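Local coordinates for protein YghZ aldo-keto reductase (Escherichia coli, PDB 3N6Q) that probably reduces aldehydes or ketones with a nicotinamide cofactor, as a TIM-barrel member of the aldo-keto reductase family, at residues Met146-Gln158 against Arg174-Ile187. Sequence-based numbering, arbitrary orientation.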
loop_
_atom_site.group_PDB
_atom_site.type_symbol
_atom_site.label_atom_id
_atom_site.label_comp_id
_atom_site.label_asym_id
_atom_site.label_seq_id
_atom_site.Cartn_x
_atom_site.Cartn_y
_atom_site.Cartn_z
ATOM N N MET B 146 20.111 11.561 2.866
ATOM C CA MET B 146 18.789 11.927 3.360
ATOM C C MET B 146 17.679 11.389 2.491
ATOM O O MET B 146 16.522 11.253 2.929
ATOM C CB MET B 146 18.711 13.477 3.492
ATOM C CG MET B 146 19.578 13.991 4.634
ATOM S SD MET B 146 19.192 15.796 4.833
ATOM C CE MET B 146 20.387 16.404 3.660
ATOM N N GLU B 147 17.990 10.983 1.260
ATOM C CA GLU B 147 16.937 10.390 0.456
ATOM C C GLU B 147 16.452 9.039 1.128
ATOM O O GLU B 147 15.266 8.661 1.055
ATOM C CB GLU B 147 17.496 10.017 -0.897
ATOM C CG GLU B 147 17.741 11.229 -1.809
ATOM C CD GLU B 147 19.065 12.003 -1.532
ATOM O OE1 GLU B 147 19.963 11.616 -0.721
ATOM O OE2 GLU B 147 19.182 13.074 -2.178
ATOM N N GLU B 148 17.404 8.324 1.675
ATOM C CA GLU B 148 17.084 7.034 2.365
ATOM C C GLU B 148 16.256 7.303 3.631
ATOM O O GLU B 148 15.242 6.658 3.872
ATOM C CB GLU B 148 18.370 6.279 2.705
ATOM C CG GLU B 148 18.033 4.919 3.480
ATOM C CD GLU B 148 19.247 3.995 3.632
ATOM O OE1 GLU B 148 20.235 4.151 2.885
ATOM O OE2 GLU B 148 19.243 3.147 4.548
ATOM N N THR B 149 16.719 8.236 4.469
ATOM C CA THR B 149 15.973 8.598 5.661
ATOM C C THR B 149 14.568 9.092 5.280
ATOM O O THR B 149 13.569 8.646 5.880
ATOM C CB THR B 149 16.746 9.657 6.439
ATOM O OG1 THR B 149 18.048 9.136 6.766
ATOM C CG2 THR B 149 16.018 10.028 7.739
ATOM N N ALA B 150 14.468 9.986 4.264
ATOM C CA ALA B 150 13.137 10.482 3.832
ATOM C C ALA B 150 12.220 9.398 3.362
ATOM O O ALA B 150 11.016 9.473 3.598
ATOM C CB ALA B 150 13.255 11.607 2.753
ATOM N N SER B 151 12.760 8.450 2.572
ATOM C CA SER B 151 11.983 7.331 2.029
ATOM C C SER B 151 11.458 6.481 3.167
ATOM O O SER B 151 10.319 6.000 3.127
ATOM C CB SER B 151 12.833 6.394 1.138
ATOM O OG SER B 151 11.997 5.352 0.616
ATOM N N ALA B 152 12.311 6.291 4.162
ATOM C CA ALA B 152 11.861 5.538 5.388
ATOM C C ALA B 152 10.661 6.240 6.074
ATOM O O ALA B 152 9.654 5.610 6.423
ATOM C CB ALA B 152 13.011 5.354 6.374
ATOM N N LEU B 153 10.809 7.523 6.357
ATOM C CA LEU B 153 9.674 8.290 6.881
ATOM C C LEU B 153 8.454 8.159 5.959
ATOM O O LEU B 153 7.332 7.972 6.477
ATOM C CB LEU B 153 10.057 9.787 7.051
ATOM C CG LEU B 153 11.198 10.011 8.008
ATOM C CD1 LEU B 153 11.546 11.574 7.990
ATOM C CD2 LEU B 153 10.839 9.554 9.429
ATOM N N ALA B 154 8.635 8.240 4.627
ATOM C CA ALA B 154 7.500 8.128 3.714
ATOM C C ALA B 154 6.810 6.773 3.817
ATOM O O ALA B 154 5.598 6.688 3.763
ATOM C CB ALA B 154 7.887 8.406 2.275
ATOM N N HIS B 155 7.619 5.721 3.924
ATOM C CA HIS B 155 7.066 4.396 4.096
ATOM C C HIS B 155 6.253 4.277 5.397
ATOM O O HIS B 155 5.190 3.645 5.411
ATOM C CB HIS B 155 8.202 3.363 4.058
ATOM C CG HIS B 155 7.701 1.948 4.075
ATOM N ND1 HIS B 155 7.248 1.315 2.928
ATOM C CD2 HIS B 155 7.430 1.116 5.100
ATOM C CE1 HIS B 155 6.818 0.109 3.249
ATOM N NE2 HIS B 155 6.959 -0.052 4.553
ATOM N N ALA B 156 6.718 4.917 6.476
ATOM C CA ALA B 156 5.967 4.892 7.749
ATOM C C ALA B 156 4.587 5.482 7.525
ATOM O O ALA B 156 3.555 4.998 8.024
ATOM C CB ALA B 156 6.747 5.711 8.847
ATOM N N VAL B 157 4.543 6.574 6.778
ATOM C CA VAL B 157 3.227 7.206 6.496
ATOM C C VAL B 157 2.376 6.374 5.537
ATOM O O VAL B 157 1.185 6.092 5.800
ATOM C CB VAL B 157 3.431 8.675 5.919
ATOM C CG1 VAL B 157 2.025 9.338 5.560
ATOM C CG2 VAL B 157 4.141 9.511 6.975
ATOM N N GLN B 158 2.986 5.871 4.459
ATOM C CA GLN B 158 2.169 5.166 3.459
ATOM C C GLN B 158 1.656 3.883 4.060
ATOM O O GLN B 158 0.548 3.476 3.754
ATOM C CB GLN B 158 3.000 4.801 2.209
ATOM C CG GLN B 158 3.346 6.044 1.359
ATOM C CD GLN B 158 4.549 5.848 0.443
ATOM O OE1 GLN B 158 5.292 4.867 0.553
ATOM N NE2 GLN B 158 4.793 6.840 -0.410
ATOM N N ARG B 174 19.771 21.245 5.858
ATOM C CA ARG B 174 19.257 19.844 5.910
ATOM C C ARG B 174 17.709 19.775 6.044
ATOM O O ARG B 174 17.044 18.961 5.379
ATOM C CB ARG B 174 19.942 19.052 6.993
ATOM C CG ARG B 174 21.395 18.717 6.635
ATOM C CD ARG B 174 22.110 17.971 7.761
ATOM N NE ARG B 174 23.475 17.569 7.378
ATOM C CZ ARG B 174 23.796 16.425 6.743
ATOM N NH1 ARG B 174 22.848 15.637 6.223
ATOM N NH2 ARG B 174 25.086 16.131 6.524
ATOM N N THR B 175 17.135 20.663 6.868
ATOM C CA THR B 175 15.679 20.808 6.945
ATOM C C THR B 175 15.065 21.102 5.605
ATOM O O THR B 175 14.095 20.466 5.151
ATOM C CB THR B 175 15.286 21.901 7.971
ATOM O OG1 THR B 175 15.811 21.523 9.249
ATOM C CG2 THR B 175 13.771 22.060 8.045
ATOM N N GLN B 176 15.657 22.062 4.898
ATOM C CA GLN B 176 15.132 22.361 3.590
ATOM C C GLN B 176 15.207 21.161 2.612
ATOM O O GLN B 176 14.256 20.921 1.848
ATOM C CB GLN B 176 15.848 23.599 3.003
ATOM C CG GLN B 176 15.449 23.898 1.553
ATOM C CD GLN B 176 14.115 24.553 1.504
ATOM O OE1 GLN B 176 13.800 25.384 2.357
ATOM N NE2 GLN B 176 13.331 24.253 0.463
ATOM N N LYS B 177 16.318 20.435 2.655
ATOM C CA LYS B 177 16.442 19.250 1.821
ATOM C C LYS B 177 15.345 18.219 2.197
ATOM O O LYS B 177 14.747 17.590 1.319
ATOM C CB LYS B 177 17.855 18.654 1.976
ATOM C CG LYS B 177 18.113 17.453 1.028
ATOM C CD LYS B 177 17.725 17.800 -0.417
ATOM C CE LYS B 177 18.411 16.834 -1.380
ATOM N NZ LYS B 177 18.037 17.100 -2.802
ATOM N N MET B 178 15.138 17.998 3.493
ATOM C CA MET B 178 14.138 16.957 3.887
ATOM C C MET B 178 12.760 17.361 3.421
ATOM O O MET B 178 11.933 16.537 3.028
ATOM C CB MET B 178 14.122 16.723 5.413
ATOM C CG MET B 178 15.438 16.184 5.991
ATOM S SD MET B 178 15.641 14.409 5.413
ATOM C CE MET B 178 13.929 13.920 5.778
ATOM N N VAL B 179 12.462 18.671 3.473
ATOM C CA VAL B 179 11.169 19.133 2.989
ATOM C C VAL B 179 11.000 18.794 1.542
ATOM O O VAL B 179 9.915 18.303 1.128
ATOM C CB VAL B 179 11.012 20.696 3.151
ATOM C CG1 VAL B 179 9.791 21.171 2.360
ATOM C CG2 VAL B 179 10.904 21.029 4.619
ATOM N N GLU B 180 12.045 19.071 0.744
ATOM C CA GLU B 180 11.953 18.821 -0.701
ATOM C C GLU B 180 11.831 17.304 -0.952
ATOM O O GLU B 180 11.083 16.867 -1.865
ATOM C CB GLU B 180 13.208 19.382 -1.419
ATOM C CG GLU B 180 13.265 20.938 -1.272
ATOM C CD GLU B 180 14.623 21.604 -1.635
ATOM O OE1 GLU B 180 15.651 20.906 -1.829
ATOM O OE2 GLU B 180 14.685 22.867 -1.594
ATOM N N LEU B 181 12.625 16.530 -0.210
ATOM C CA LEU B 181 12.622 15.054 -0.397
ATOM C C LEU B 181 11.265 14.457 -0.046
ATOM O O LEU B 181 10.662 13.728 -0.856
ATOM C CB LEU B 181 13.763 14.383 0.388
ATOM C CG LEU B 181 15.168 14.621 -0.188
ATOM C CD1 LEU B 181 16.173 14.058 0.796
ATOM C CD2 LEU B 181 15.340 14.030 -1.644
ATOM N N LEU B 182 10.690 14.881 1.074
ATOM C CA LEU B 182 9.394 14.353 1.420
ATOM C C LEU B 182 8.342 14.853 0.434
ATOM O O LEU B 182 7.359 14.164 0.182
ATOM C CB LEU B 182 9.034 14.747 2.846
ATOM C CG LEU B 182 9.869 14.072 3.928
ATOM C CD1 LEU B 182 9.704 14.871 5.235
ATOM C CD2 LEU B 182 9.400 12.600 4.108
ATOM N N ARG B 183 8.499 16.083 -0.093
ATOM C CA ARG B 183 7.511 16.546 -1.085
ATOM C C ARG B 183 7.490 15.659 -2.345
ATOM O O ARG B 183 6.448 15.520 -3.006
ATOM C CB ARG B 183 7.798 18.008 -1.485
ATOM C CG ARG B 183 6.936 18.501 -2.650
ATOM C CD ARG B 183 7.359 19.948 -2.913
ATOM N NE ARG B 183 7.042 20.743 -1.726
ATOM C CZ ARG B 183 7.879 21.531 -1.052
ATOM N NH1 ARG B 183 9.155 21.700 -1.450
ATOM N NH2 ARG B 183 7.409 22.155 0.036
ATOM N N GLU B 184 8.598 14.961 -2.644
ATOM C CA GLU B 184 8.548 14.043 -3.803
ATOM C C GLU B 184 7.575 12.894 -3.576
ATOM O O GLU B 184 7.152 12.239 -4.546
ATOM C CB GLU B 184 9.944 13.513 -4.166
ATOM C CG GLU B 184 10.938 14.638 -4.540
ATOM C CD GLU B 184 12.382 14.146 -4.676
ATOM O OE1 GLU B 184 12.615 12.915 -4.555
ATOM O OE2 GLU B 184 13.297 14.990 -4.879
ATOM N N TRP B 185 7.301 12.595 -2.289
ATOM C CA TRP B 185 6.340 11.556 -1.882
ATOM C C TRP B 185 4.968 12.156 -1.567
ATOM O O TRP B 185 4.055 11.457 -1.101
ATOM C CB TRP B 185 6.884 10.874 -0.626
ATOM C CG TRP B 185 8.158 10.080 -0.832
ATOM C CD1 TRP B 185 9.419 10.406 -0.420
ATOM C CD2 TRP B 185 8.237 8.760 -1.367
ATOM N NE1 TRP B 185 10.296 9.401 -0.758
ATOM C CE2 TRP B 185 9.579 8.374 -1.332
ATOM C CE3 TRP B 185 7.294 7.906 -1.933
ATOM C CZ2 TRP B 185 10.007 7.126 -1.783
ATOM C CZ3 TRP B 185 7.728 6.673 -2.441
ATOM C CH2 TRP B 185 9.068 6.306 -2.368
ATOM N N LYS B 186 4.816 13.444 -1.886
ATOM C CA LYS B 186 3.634 14.214 -1.544
ATOM C C LYS B 186 3.325 14.202 -0.046
ATOM O O LYS B 186 2.149 14.133 0.362
ATOM C CB LYS B 186 2.430 13.739 -2.358
ATOM C CG LYS B 186 2.634 13.955 -3.903
ATOM C CD LYS B 186 1.467 13.342 -4.737
ATOM C CE LYS B 186 0.232 14.194 -4.590
ATOM N NZ LYS B 186 0.521 15.617 -4.939
ATOM N N ILE B 187 4.370 14.284 0.774
ATOM C CA ILE B 187 4.190 14.341 2.207
ATOM C C ILE B 187 4.830 15.653 2.696
ATOM O O ILE B 187 5.989 15.930 2.366
ATOM C CB ILE B 187 4.939 13.141 2.854
ATOM C CG1 ILE B 187 4.210 11.849 2.447
ATOM C CG2 ILE B 187 5.003 13.314 4.413
ATOM C CD1 ILE B 187 4.998 10.615 2.842
HETATM O O HOH W 1 13.413 9.560 -0.972
HETATM O O HOH W 2 17.865 14.268 -4.064
HETATM O O HOH W 3 3.068 9.126 -0.333
#
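M146 sends its chain out extended through chi2 and then bends it at chi3 (-88°), and the side chain sits as a knob among R174, K177, M178 and L181. M146 CE lies 3.6 Å from K177 CG and also meets R174 NH1, and the chain runs across the R174 side chain with M146 CG in plane at the guanidinium edge. An unbranched, pliable methionine suits a hole walled partly by the aliphatic lengths of charged residues. M178, bent at both chi2 and chi3, answers it: its SD reaches M146 CB, and its CE touches both A150 CB and L153 CD1. Alanine serves where the helices run nearest, and A150 CB rests 3.7 Å from L181 CB.

Farther along, the A154 methyl stands over one face of the W185 indole in a CH-pi contact, 3.6 Å from the five-membered ring centroid, while I187 CD1 packs on A154 CA and V157 CB. Q158 crosses the ring with its amide plane turned 71° from it. Water links the polar groups at the edge of the contact: one molecule joins W185 NE1 to E147 O, another Q158 NE2 to W185 O, and a third bridges E147 OE2 and K177 NZ, which lie 4.2 Å apart. A Schellman motif ends the second helix, with K186 at positive phi as its C-prime residue and I187 N bonded to L182 O, so that W185 and I187 face the first helix.

The two helices, crossing at -51° with axes 9.2 Å apart, are consecutive outer helices of the TIM barrel, joined through strand 162-168. V165 of that strand meets L153, V157 and I187 from within, and helices 113-127 and 208-214 flank the pair.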